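Local atomic coordinates of NADPH-dependent aldehyde reductase YqhD (Escherichia coli, PDB entry 4QGS), a protein that reduces a broad range of short-chain aldehydes to alcohols with NADPH, using one zinc ion per subunit and acting on toxic products of lipid peroxidation such as acrolein. Residues Ala206-Val211 with Trp275-Leu280; Val215-Asp220 with Gly270-Trp275; Leu296-Pro301 with Thr352-Tyr357; Phe15-Pro20 with Asn264-Ala269. All blocks are in the same frame, centred on the assembly; numbering follows the deposited sequence. Where two conformers were deposited one is given.

Contact 1: Ala206-Val211 with Trp275-Leu280; sequences AFVHTV and WATHML. With ZN (zinc ion), chain B.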
loop_
_atom_site.group_PDB
_atom_site.type_symbol
_atom_site.label_atom_id
_atom_site.label_comp_id
_atom_site.label_asym_id
_atom_site.label_seq_id
_atom_site.Cartn_x
_atom_site.Cartn_y
_atom_site.Cartn_z
ATOM N N ALA A 206 0.261 1.661 6.786
ATOM C CA ALA A 206 -1.144 2.106 6.875
ATOM C C ALA A 206 -1.269 3.474 7.564
ATOM O O ALA A 206 -2.027 4.349 7.118
ATOM C CB ALA A 206 -1.986 1.063 7.607
ATOM N N PHE A 207 -0.519 3.659 8.644
ATOM C CA PHE A 207 -0.551 4.893 9.417
ATOM C C PHE A 207 -0.123 6.054 8.528
ATOM O O PHE A 207 -0.774 7.109 8.479
ATOM C CB PHE A 207 0.367 4.762 10.644
ATOM C CG PHE A 207 0.231 5.884 11.655
ATOM C CD1 PHE A 207 -0.515 5.705 12.813
ATOM C CD2 PHE A 207 0.871 7.105 11.456
ATOM C CE1 PHE A 207 -0.618 6.717 13.763
ATOM C CE2 PHE A 207 0.761 8.129 12.404
ATOM C CZ PHE A 207 0.018 7.935 13.551
ATOM N N VAL A 208 0.962 5.843 7.789
ATOM C CA VAL A 208 1.500 6.911 6.957
ATOM C C VAL A 208 0.614 7.170 5.745
ATOM O O VAL A 208 0.390 8.330 5.405
ATOM C CB VAL A 208 2.943 6.594 6.523
ATOM C CG1 VAL A 208 3.444 7.669 5.555
ATOM C CG2 VAL A 208 3.830 6.523 7.759
ATOM N N HIS A 209 0.070 6.124 5.113
ATOM C CA HIS A 209 -0.878 6.367 4.014
ATOM C C HIS A 209 -2.025 7.256 4.487
ATOM O O HIS A 209 -2.488 8.125 3.739
ATOM C CB HIS A 209 -1.425 5.059 3.432
ATOM C CG HIS A 209 -0.514 4.426 2.426
ATOM N ND1 HIS A 209 -0.839 4.310 1.091
ATOM C CD2 HIS A 209 0.730 3.899 2.557
ATOM C CE1 HIS A 209 0.155 3.721 0.447
ATOM N NE2 HIS A 209 1.118 3.463 1.313
ATOM N N THR A 210 -2.460 7.054 5.728
ATOM C CA THR A 210 -3.542 7.859 6.291
ATOM C C THR A 210 -3.098 9.313 6.467
ATOM O O THR A 210 -3.791 10.227 6.017
ATOM C CB THR A 210 -4.023 7.296 7.623
ATOM O OG1 THR A 210 -4.420 5.930 7.429
ATOM C CG2 THR A 210 -5.237 8.122 8.158
ATOM N N VAL A 211 -1.946 9.552 7.094
ATOM C CA VAL A 211 -1.567 10.958 7.336
ATOM C C VAL A 211 -1.106 11.679 6.068
ATOM O O VAL A 211 -1.076 12.912 6.038
ATOM C CB VAL A 211 -0.460 11.092 8.418
ATOM C CG1 VAL A 211 -0.936 10.528 9.757
ATOM C CG2 VAL A 211 0.835 10.417 7.959
ATOM N N TRP A 275 2.051 13.017 0.046
ATOM C CA TRP A 275 2.823 11.914 -0.546
ATOM C C TRP A 275 4.306 12.212 -0.660
ATOM O O TRP A 275 5.044 11.390 -1.186
ATOM C CB TRP A 275 2.266 11.494 -1.911
ATOM C CG TRP A 275 0.855 11.000 -1.759
ATOM C CD1 TRP A 275 -0.282 11.629 -2.184
ATOM C CD2 TRP A 275 0.432 9.821 -1.071
ATOM N NE1 TRP A 275 -1.392 10.893 -1.823
ATOM C CE2 TRP A 275 -0.976 9.779 -1.137
ATOM C CE3 TRP A 275 1.108 8.781 -0.416
ATOM C CZ2 TRP A 275 -1.719 8.749 -0.574
ATOM C CZ3 TRP A 275 0.371 7.763 0.146
ATOM C CH2 TRP A 275 -1.031 7.749 0.056
ATOM N N ALA A 276 4.739 13.364 -0.154
ATOM C CA ALA A 276 6.171 13.685 -0.201
ATOM C C ALA A 276 6.980 12.725 0.666
ATOM O O ALA A 276 8.120 12.384 0.325
ATOM C CB ALA A 276 6.417 15.120 0.231
ATOM N N THR A 277 6.403 12.297 1.787
ATOM C CA THR A 277 7.084 11.313 2.649
ATOM C C THR A 277 7.330 10.015 1.876
ATOM O O THR A 277 8.438 9.458 1.915
ATOM C CB THR A 277 6.280 11.031 3.934
ATOM O OG1 THR A 277 6.292 12.203 4.766
ATOM C CG2 THR A 277 6.880 9.840 4.729
ATOM N N HIS A 278 6.316 9.552 1.146
ATOM C CA HIS A 278 6.481 8.402 0.260
ATOM C C HIS A 278 7.543 8.631 -0.826
ATOM O O HIS A 278 8.374 7.754 -1.056
ATOM C CB HIS A 278 5.135 8.005 -0.385
ATOM C CG HIS A 278 4.406 6.931 0.369
ATOM N ND1 HIS A 278 3.766 7.163 1.569
ATOM C CD2 HIS A 278 4.255 5.603 0.121
ATOM C CE1 HIS A 278 3.246 6.032 2.020
ATOM N NE2 HIS A 278 3.525 5.070 1.154
ATOM N N MET A 279 7.531 9.792 -1.485
ATOM C CA MET A 279 8.472 10.027 -2.576
ATOM C C MET A 279 9.914 10.068 -2.070
ATOM O O MET A 279 10.814 9.486 -2.699
ATOM C CB MET A 279 8.125 11.324 -3.315
ATOM C CG MET A 279 6.755 11.273 -4.006
ATOM S SD MET A 279 6.579 9.897 -5.165
ATOM C CE MET A 279 5.608 8.756 -4.193
ATOM N N LEU A 280 10.131 10.726 -0.930
ATOM C CA LEU A 280 11.471 10.782 -0.321
ATOM C C LEU A 280 11.892 9.408 0.177
ATOM O O LEU A 280 13.035 8.981 -0.002
ATOM C CB LEU A 280 11.508 11.779 0.841
ATOM C CG LEU A 280 11.434 13.277 0.495
ATOM C CD1 LEU A 280 11.655 14.126 1.744
ATOM C CD2 LEU A 280 12.450 13.619 -0.552
HETATM ZN ZN ZN B . 3.126 2.957 1.270
HETATM O O HOH W 1 3.055 2.878 -0.823
HETATM O O HOH W 2 2.455 0.971 0.781
#
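H209 and H278 meet at the catalytic zinc ion in the helical domain of this member of the iron-containing alcohol dehydrogenase family, each bringing NE2 to within 2.1 Å of the metal from a different helix. The two helix axes stay 10.5 Å apart, so the contact is made by side chains. Its tight part is the cluster of H209, H278 and W275. The two imidazoles stand almost perpendicular, planes at 85°, with the edge of H278 directed at the face of H209; their NE2 atoms lie 2.9 Å apart because both bind the metal. W275, at the N-cap of helix 276-288, comes to the H209 face with the rim of its six-membered ring, CH2 lying 3.6 Å from ND1 of H209. Its CG is anti to the carbonyl carbon (chi1 -62°), which swings the indole back toward helix 196-211, and NE1 is held by Q273. An alanine in place of this tryptophan would take the aromatic rim off the H209 face and would probably leave that side of the imidazole less firmly packed, with Q273 losing its indole partner. E212 works from the second shell, gripping both H278 ND1 and the W275 backbone N. Apolar backing is thinner: CG1 of V208 is 3.9 Å from CE1 of H278. The solvent side is at the metal, where two waters complete a shell shared with D205 and H292; water 1 lies in the plane of the H209 ring, 2.1 Å from the zinc.

Contact 2: Val215-Asp220 with Gly270-Trp275; sequences VTKPVD and GVPQDW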
loop_
_atom_site.group_PDB
_atom_site.type_symbol
_atom_site.label_atom_id
_atom_site.label_comp_id
_atom_site.label_asym_id
_atom_site.label_seq_id
_atom_site.Cartn_x
_atom_site.Cartn_y
_atom_site.Cartn_z
ATOM N N VAL A 215 -2.820 14.912 7.342
ATOM C CA VAL A 215 -2.013 15.946 7.972
ATOM C C VAL A 215 -1.483 16.843 6.858
ATOM O O VAL A 215 -0.336 16.738 6.413
ATOM C CB VAL A 215 -0.881 15.365 8.828
ATOM C CG1 VAL A 215 -0.148 16.487 9.549
ATOM C CG2 VAL A 215 -1.478 14.390 9.835
ATOM N N THR A 216 -2.367 17.720 6.397
ATOM C CA THR A 216 -2.114 18.512 5.209
ATOM C C THR A 216 -2.575 19.956 5.427
ATOM O O THR A 216 -1.869 20.750 6.042
ATOM C CB THR A 216 -2.825 17.913 3.980
ATOM O OG1 THR A 216 -4.217 17.741 4.274
ATOM C CG2 THR A 216 -2.228 16.554 3.622
ATOM N N LYS A 217 -3.767 20.270 4.926
ATOM C CA LYS A 217 -4.348 21.610 5.059
ATOM C C LYS A 217 -5.819 21.486 5.401
ATOM O O LYS A 217 -6.497 20.627 4.851
ATOM C CB LYS A 217 -4.195 22.419 3.763
ATOM C CG LYS A 217 -2.807 22.940 3.494
ATOM C CD LYS A 217 -2.724 23.606 2.123
ATOM C CE LYS A 217 -3.232 22.688 1.019
ATOM N NZ LYS A 217 -3.092 23.304 -0.327
ATOM N N PRO A 218 -6.331 22.362 6.282
ATOM C CA PRO A 218 -7.751 22.267 6.635
ATOM C C PRO A 218 -8.656 22.734 5.500
ATOM O O PRO A 218 -8.468 23.825 4.960
ATOM C CB PRO A 218 -7.868 23.179 7.856
ATOM C CG PRO A 218 -6.794 24.200 7.657
ATOM C CD PRO A 218 -5.658 23.469 6.986
ATOM N N VAL A 219 -9.610 21.893 5.114
ATOM C CA VAL A 219 -10.576 22.255 4.082
ATOM C C VAL A 219 -12.000 21.980 4.557
ATOM O O VAL A 219 -12.927 21.931 3.762
ATOM C CB VAL A 219 -10.328 21.502 2.752
ATOM C CG1 VAL A 219 -8.982 21.894 2.154
ATOM C CG2 VAL A 219 -10.418 19.987 2.944
ATOM N N ASP A 220 -12.160 21.815 5.869
ATOM C CA ASP A 220 -13.457 21.525 6.505
ATOM C C ASP A 220 -14.163 20.323 5.873
ATOM O O ASP A 220 -15.380 20.347 5.639
ATOM C CB ASP A 220 -14.384 22.755 6.456
ATOM C CG ASP A 220 -15.546 22.654 7.438
ATOM O OD1 ASP A 220 -15.480 21.811 8.359
ATOM O OD2 ASP A 220 -16.530 23.426 7.302
ATOM N N GLY A 270 -11.580 14.223 -2.100
ATOM C CA GLY A 270 -11.912 15.626 -1.914
ATOM C C GLY A 270 -11.059 16.413 -0.932
ATOM O O GLY A 270 -11.463 17.501 -0.496
ATOM N N VAL A 271 -9.884 15.884 -0.583
ATOM C CA VAL A 271 -8.998 16.562 0.352
ATOM C C VAL A 271 -7.579 16.643 -0.215
ATOM O O VAL A 271 -7.220 15.860 -1.099
ATOM C CB VAL A 271 -8.975 15.857 1.718
ATOM C CG1 VAL A 271 -10.372 15.920 2.365
ATOM C CG2 VAL A 271 -8.531 14.428 1.574
ATOM N N PRO A 272 -6.781 17.603 0.278
ATOM C CA PRO A 272 -5.407 17.736 -0.226
ATOM C C PRO A 272 -4.610 16.497 0.101
ATOM O O PRO A 272 -4.867 15.854 1.124
ATOM C CB PRO A 272 -4.857 18.953 0.531
ATOM C CG PRO A 272 -6.065 19.685 1.020
ATOM C CD PRO A 272 -7.098 18.635 1.278
ATOM N N GLN A 273 -3.682 16.132 -0.769
ATOM C CA GLN A 273 -2.845 14.972 -0.471
ATOM C C GLN A 273 -1.394 15.335 -0.641
ATOM O O GLN A 273 -1.040 16.116 -1.515
ATOM C CB GLN A 273 -3.222 13.797 -1.361
ATOM C CG GLN A 273 -4.671 13.329 -1.117
ATOM C CD GLN A 273 -5.027 12.072 -1.857
ATOM O OE1 GLN A 273 -4.155 11.316 -2.282
ATOM N NE2 GLN A 273 -6.327 11.837 -2.024
ATOM N N ASP A 274 -0.556 14.739 0.200
ATOM C CA ASP A 274 0.848 15.106 0.291
ATOM C C ASP A 274 1.680 14.147 -0.564
ATOM O O ASP A 274 1.957 14.425 -1.729
ATOM C CB ASP A 274 1.263 15.089 1.768
ATOM C CG ASP A 274 2.707 15.536 1.997
ATOM O OD1 ASP A 274 3.464 15.654 1.023
ATOM O OD2 ASP A 274 3.065 15.751 3.173
ATOM N N TRP A 275 2.051 13.017 0.046
ATOM C CA TRP A 275 2.823 11.914 -0.546
ATOM C C TRP A 275 4.306 12.212 -0.660
ATOM O O TRP A 275 5.044 11.390 -1.186
ATOM C CB TRP A 275 2.266 11.494 -1.911
ATOM C CG TRP A 275 0.855 11.000 -1.759
ATOM C CD1 TRP A 275 -0.282 11.629 -2.184
ATOM C CD2 TRP A 275 0.432 9.821 -1.071
ATOM N NE1 TRP A 275 -1.392 10.893 -1.823
ATOM C CE2 TRP A 275 -0.976 9.779 -1.137
ATOM C CE3 TRP A 275 1.108 8.781 -0.416
ATOM C CZ2 TRP A 275 -1.719 8.749 -0.574
ATOM C CZ3 TRP A 275 0.371 7.763 0.146
ATOM C CH2 TRP A 275 -1.031 7.749 0.056
HETATM O O HOH W 3 -6.366 16.275 3.619
#
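T216 to V219 run past G270 to D274 in nearly antiparallel fashion, 159° between the two directions, with the CA atoms of T216 and P272 6.4 Å apart and neither strand nor helix on either side. Two loops of the helical domain are laid together here, one leading into helix 222-244 and the other into helix 276-288. P272 is the centre of the packing. T216 crosses it at a slant: OG1 sits between the backbone N and the carbonyl carbon (chi1 54°), 4.0 Å from CB of P272, while the methyl CG2 lies 3.7 Å from the P272 O. The alkyl part of K217 adds its CE, 4.1 Å from CB of P272. V219 reaches the proline ring tip to tip, CG1 to CG of P272, but V219 has two conformers and this part is less certain. Water 3 bridges the two segments, 2.7 Å from T216 OG1 and donating to P272 O at 2.9 Å. Further along, Q273 OE1 takes the indole N-H of W275 on a lone pair in its carbonyl plane, in a nearly straight bond (171°). K311 reaches both loops, bonding to V215 O and forming a salt bridge with D274 OD2. Direct contact between the loops is therefore mainly carbon on carbon, and the polar links noted here run through a water and K311.

Contact 3: Leu296-Pro301 with Thr352-Tyr357; sequences LAIVLP and THLSDY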
loop_
_atom_site.group_PDB
_atom_site.type_symbol
_atom_site.label_atom_id
_atom_site.label_comp_id
_atom_site.label_asym_id
_atom_site.label_seq_id
_atom_site.Cartn_x
_atom_site.Cartn_y
_atom_site.Cartn_z
ATOM N N LEU A 296 9.543 5.309 5.550
ATOM C CA LEU A 296 8.480 6.238 5.949
ATOM C C LEU A 296 8.638 6.694 7.395
ATOM O O LEU A 296 8.388 7.860 7.721
ATOM C CB LEU A 296 7.089 5.597 5.756
ATOM C CG LEU A 296 6.781 5.034 4.365
ATOM C CD1 LEU A 296 5.369 4.390 4.334
ATOM C CD2 LEU A 296 6.917 6.079 3.266
ATOM N N ALA A 297 9.022 5.770 8.268
ATOM C CA ALA A 297 9.194 6.078 9.679
ATOM C C ALA A 297 10.343 7.062 9.868
ATOM O O ALA A 297 10.312 7.907 10.763
ATOM C CB ALA A 297 9.448 4.812 10.472
ATOM N N ILE A 298 11.355 6.953 9.013
ATOM C CA ILE A 298 12.462 7.892 9.052
ATOM C C ILE A 298 12.034 9.282 8.560
ATOM O O ILE A 298 12.252 10.292 9.235
ATOM C CB ILE A 298 13.656 7.402 8.185
ATOM C CG1 ILE A 298 14.281 6.124 8.772
ATOM C CG2 ILE A 298 14.716 8.501 8.037
ATOM C CD1 ILE A 298 15.112 5.377 7.773
ATOM N N VAL A 299 11.424 9.333 7.382
ATOM C CA VAL A 299 11.154 10.626 6.746
ATOM C C VAL A 299 10.014 11.404 7.409
ATOM O O VAL A 299 10.124 12.625 7.578
ATOM C CB VAL A 299 10.851 10.444 5.253
ATOM C CG1 VAL A 299 10.379 11.755 4.610
ATOM C CG2 VAL A 299 12.116 9.919 4.548
ATOM N N LEU A 300 8.929 10.728 7.778
ATOM C CA LEU A 300 7.729 11.453 8.245
ATOM C C LEU A 300 8.001 12.475 9.359
ATOM O O LEU A 300 7.610 13.641 9.215
ATOM C CB LEU A 300 6.648 10.473 8.721
ATOM C CG LEU A 300 5.313 11.168 9.040
ATOM C CD1 LEU A 300 4.604 11.598 7.772
ATOM C CD2 LEU A 300 4.440 10.231 9.855
ATOM N N PRO A 301 8.627 12.060 10.476
ATOM C CA PRO A 301 8.728 13.063 11.542
ATOM C C PRO A 301 9.660 14.211 11.156
ATOM O O PRO A 301 9.401 15.344 11.555
ATOM C CB PRO A 301 9.256 12.271 12.735
ATOM C CG PRO A 301 9.942 11.059 12.130
ATOM C CD PRO A 301 9.166 10.747 10.894
ATOM N N THR A 352 13.597 5.345 13.576
ATOM C CA THR A 352 13.241 6.534 12.804
ATOM C C THR A 352 14.392 7.470 12.424
ATOM O O THR A 352 14.149 8.573 11.977
ATOM C CB THR A 352 12.191 7.364 13.567
ATOM O OG1 THR A 352 12.755 7.815 14.804
ATOM C CG2 THR A 352 10.936 6.524 13.852
ATOM N N HIS A 353 15.644 7.037 12.577
ATOM C CA HIS A 353 16.778 7.836 12.118
ATOM C C HIS A 353 17.667 7.033 11.165
ATOM O O HIS A 353 17.795 5.814 11.316
ATOM C CB HIS A 353 17.614 8.338 13.311
ATOM C CG HIS A 353 16.870 9.258 14.235
ATOM N ND1 HIS A 353 16.226 8.816 15.370
ATOM C CD2 HIS A 353 16.665 10.597 14.186
ATOM C CE1 HIS A 353 15.653 9.839 15.978
ATOM N NE2 HIS A 353 15.906 10.933 15.281
ATOM N N LEU A 354 18.279 7.717 10.197
ATOM C CA LEU A 354 19.172 7.063 9.241
ATOM C C LEU A 354 20.279 6.320 9.976
ATOM O O LEU A 354 20.635 5.209 9.605
ATOM C CB LEU A 354 19.776 8.075 8.261
ATOM C CG LEU A 354 18.774 8.673 7.270
ATOM C CD1 LEU A 354 19.402 9.838 6.501
ATOM C CD2 LEU A 354 18.313 7.603 6.306
ATOM N N SER A 355 20.784 6.918 11.049
ATOM C CA SER A 355 21.889 6.296 11.782
ATOM C C SER A 355 21.517 4.936 12.397
ATOM O O SER A 355 22.384 4.079 12.580
ATOM C CB SER A 355 22.396 7.241 12.867
ATOM O OG SER A 355 21.401 7.511 13.828
ATOM N N ASP A 356 20.236 4.725 12.697
ATOM C CA ASP A 356 19.769 3.430 13.211
ATOM C C ASP A 356 19.966 2.304 12.200
ATOM O O ASP A 356 19.970 1.131 12.570
ATOM C CB ASP A 356 18.285 3.490 13.584
ATOM C CG ASP A 356 17.996 4.477 14.685
ATOM O OD1 ASP A 356 18.779 4.534 15.657
ATOM O OD2 ASP A 356 16.980 5.193 14.581
ATOM N N TYR A 357 20.102 2.668 10.929
ATOM C CA TYR A 357 20.271 1.708 9.843
ATOM C C TYR A 357 21.686 1.712 9.275
ATOM O O TYR A 357 21.950 1.119 8.228
ATOM C CB TYR A 357 19.261 1.988 8.729
ATOM C CG TYR A 357 17.822 1.919 9.204
ATOM C CD1 TYR A 357 17.094 0.737 9.118
ATOM C CD2 TYR A 357 17.194 3.037 9.740
ATOM C CE1 TYR A 357 15.770 0.671 9.549
ATOM C CE2 TYR A 357 15.883 2.985 10.183
ATOM C CZ TYR A 357 15.168 1.799 10.082
ATOM O OH TYR A 357 13.856 1.740 10.515
HETATM O O HOH W 4 13.853 11.238 11.286
#
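I298 and T352 bring their backbones close, CA to CA 4.1 Å, where helix 292-306 of the helical domain lies against the loop between helices 330-347 and 364-373. The backbones meet through a CA-H...O contact: I298 CA is 3.4 Å from T352 O, with an angle of 160° at the hydrogen. Water 4 reinforces it, donating to I298 O and to T352 O at 2.8 Å each. A297 O is less fortunate. It would normally accept from the residue four places on, but that is P301, whose N carries no hydrogen; the helix kinks there. A297 O is buried without a polar partner, and CB of T352 lies 3.4 Å from A297 O. T352 turns its hydroxyl elsewhere, to R342. The apolar group centres on I298. With CG1 anti to the carbonyl carbon (chi1 -66°), the longer branch extends past the Y357 ring, I298 CD1 lying 3.5 Å from Y357 CE2, while I298 CG2 is 4.1 Å from L354 CD2. Cut back to an alanine, this isoleucine would probably open a gap between the helix and both L354 and Y357. On the loop side, D356 OD2 accepts from H353 N at 3.0 Å and Y357 OH bonds to P351 O. Apolar side chains and a shared water thus join the helix to a loop that is braced by its own polar bonds.

Contact 4: Phe15-Pro20 with Asn264-Ala269; sequences FNLHTP and NGLIGA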
loop_
_atom_site.group_PDB
_atom_site.type_symbol
_atom_site.label_atom_id
_atom_site.label_comp_id
_atom_site.label_asym_id
_atom_site.label_seq_id
_atom_site.Cartn_x
_atom_site.Cartn_y
_atom_site.Cartn_z
ATOM N N PHE A 15 -14.978 15.696 -5.898
ATOM C CA PHE A 15 -14.290 14.430 -6.092
ATOM C C PHE A 15 -15.120 13.387 -6.839
ATOM O O PHE A 15 -16.339 13.510 -7.004
ATOM C CB PHE A 15 -13.821 13.866 -4.744
ATOM C CG PHE A 15 -14.932 13.535 -3.778
ATOM C CD1 PHE A 15 -15.603 12.330 -3.864
ATOM C CD2 PHE A 15 -15.268 14.411 -2.757
ATOM C CE1 PHE A 15 -16.608 12.005 -2.966
ATOM C CE2 PHE A 15 -16.270 14.095 -1.850
ATOM C CZ PHE A 15 -16.933 12.880 -1.948
ATOM N N ASN A 16 -14.406 12.375 -7.308
ATOM C CA ASN A 16 -14.944 11.269 -8.077
ATOM C C ASN A 16 -14.468 10.008 -7.356
ATOM O O ASN A 16 -13.278 9.677 -7.411
ATOM C CB ASN A 16 -14.437 11.349 -9.525
ATOM C CG ASN A 16 -14.918 10.207 -10.402
ATOM O OD1 ASN A 16 -15.310 9.141 -9.924
ATOM N ND2 ASN A 16 -14.863 10.424 -11.711
ATOM N N LEU A 17 -15.381 9.338 -6.657
ATOM C CA LEU A 17 -15.011 8.213 -5.789
ATOM C C LEU A 17 -15.647 6.929 -6.291
ATOM O O LEU A 17 -16.854 6.854 -6.488
ATOM C CB LEU A 17 -15.432 8.489 -4.341
ATOM C CG LEU A 17 -15.279 7.366 -3.307
ATOM C CD1 LEU A 17 -13.808 6.972 -3.165
ATOM C CD2 LEU A 17 -15.849 7.809 -1.969
ATOM N N HIS A 18 -14.832 5.902 -6.497
ATOM C CA HIS A 18 -15.353 4.639 -6.992
ATOM C C HIS A 18 -14.601 3.491 -6.340
ATOM O O HIS A 18 -13.381 3.375 -6.485
ATOM C CB HIS A 18 -15.237 4.560 -8.513
ATOM C CG HIS A 18 -15.913 3.369 -9.111
ATOM N ND1 HIS A 18 -15.362 2.643 -10.143
ATOM C CD2 HIS A 18 -17.092 2.770 -8.817
ATOM C CE1 HIS A 18 -16.172 1.650 -10.462
ATOM N NE2 HIS A 18 -17.234 1.710 -9.678
ATOM N N THR A 19 -15.336 2.671 -5.597
ATOM C CA THR A 19 -14.752 1.536 -4.888
ATOM C C THR A 19 -15.570 0.266 -5.151
ATOM O O THR A 19 -16.380 -0.153 -4.324
ATOM C CB THR A 19 -14.665 1.813 -3.372
ATOM O OG1 THR A 19 -15.969 2.129 -2.868
ATOM C CG2 THR A 19 -13.724 2.973 -3.083
ATOM N N PRO A 20 -15.365 -0.351 -6.321
ATOM C CA PRO A 20 -16.282 -1.397 -6.781
ATOM C C PRO A 20 -15.998 -2.798 -6.232
ATOM O O PRO A 20 -16.827 -3.695 -6.395
ATOM C CB PRO A 20 -16.086 -1.369 -8.294
ATOM C CG PRO A 20 -14.657 -0.984 -8.459
ATOM C CD PRO A 20 -14.378 0.007 -7.355
ATOM N N ASN A 264 -7.650 2.804 0.840
ATOM C CA ASN A 264 -8.893 2.479 0.122
ATOM C C ASN A 264 -9.618 3.581 -0.716
ATOM O O ASN A 264 -10.158 3.282 -1.773
ATOM C CB ASN A 264 -9.857 1.882 1.146
ATOM C CG ASN A 264 -11.109 1.269 0.522
ATOM O OD1 ASN A 264 -11.719 1.839 -0.358
ATOM N ND2 ASN A 264 -11.454 0.067 0.961
ATOM N N GLY A 265 -9.657 4.833 -0.272
ATOM C CA GLY A 265 -10.219 5.898 -1.103
ATOM C C GLY A 265 -11.161 6.930 -0.481
ATOM O O GLY A 265 -11.131 8.116 -0.854
ATOM N N LEU A 266 -11.996 6.492 0.454
ATOM C CA LEU A 266 -12.903 7.400 1.146
ATOM C C LEU A 266 -12.145 8.532 1.857
ATOM O O LEU A 266 -12.527 9.695 1.751
ATOM C CB LEU A 266 -13.758 6.618 2.144
ATOM C CG LEU A 266 -15.063 7.185 2.695
ATOM C CD1 LEU A 266 -15.885 7.856 1.615
ATOM C CD2 LEU A 266 -15.863 6.062 3.347
ATOM N N ILE A 267 -11.055 8.226 2.559
ATOM C CA ILE A 267 -10.414 9.282 3.340
ATOM C C ILE A 267 -9.666 10.309 2.496
ATOM O O ILE A 267 -9.380 11.407 2.971
ATOM C CB ILE A 267 -9.447 8.705 4.384
ATOM C CG1 ILE A 267 -8.453 7.757 3.719
ATOM C CG2 ILE A 267 -10.231 7.984 5.474
ATOM C CD1 ILE A 267 -7.254 7.469 4.590
ATOM N N GLY A 268 -9.357 9.966 1.249
ATOM C CA GLY A 268 -8.624 10.879 0.388
ATOM C C GLY A 268 -9.509 11.641 -0.586
ATOM O O GLY A 268 -9.042 12.555 -1.254
ATOM N N ALA A 269 -10.781 11.258 -0.671
ATOM C CA ALA A 269 -11.672 11.858 -1.658
ATOM C C ALA A 269 -12.003 13.281 -1.265
ATOM O O ALA A 269 -12.608 13.519 -0.220
ATOM C CB ALA A 269 -12.950 11.030 -1.807
HETATM O O HOH W 5 -10.765 4.316 -4.881
#
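F15 lays its ring over the methyl of A269, where the N-terminal approach to strand 22-25, on the border of the six-stranded parallel sheet of the nucleotide-binding domain, runs along the loop after helix 249-262 in the helical domain. The contact thus bridges the two domains of the fold at the surface. The first segment is extended, and its alternation sends F15, L17 and T19 toward the loop while N16 and H18 point away. F15 has CG between its backbone N and carbonyl carbon (chi1 63°), and this turns a ring face onto A269: CB sits 3.8 Å from the ring centroid, 21° off the normal, a CH-pi contact. The CD2 side of the ring passes over the backbone of A269, whose O is bonded to Q224. L17 divides its two methyls. L17 CD2 meets L266 CD1 at 3.6 Å, the two leucines crossing at a slant, while L17 CD1 rests 3.7 Å from G265 O. G265 has no side chain for good reason: at its phi of 136° a beta carbon would press on the carbonyl O of N264 and also crowd CD1 of L17. T19 stands roughly perpendicular to N264, offering its methyl and not its hydroxyl, so that the amide oxygen faces a carbon. F15, L17 and T19 also touch a crystal neighbour, which may influence their poses. Between the backbones lies water 5, donating to H18 O at 3.2 Å and, weakly, to N264 O at 3.3 Å.

Overall arrangement
Starting from the N terminus, contact 4 closes the longest loop, returning at 264-269 to the segment that leads into the first strand of the parallel sheet and so linking the nucleotide-binding and helical domains. Contacts 1 and 2 open inside that loop and close after it, so both cross contact 4. Contact 2 is nested within contact 1 and shares W275 with it. Contact 3 follows in series, tying helix 292-306 to a later loop of the helical domain. Neighbours also touch directly: Q273 NE2 reaches G268 O between contacts 2 and 4, and L296 and L300 pack on H278 and T277 between contacts 3 and 1. Contacts 3 and 4 lie about 30 Å apart, centre to centre.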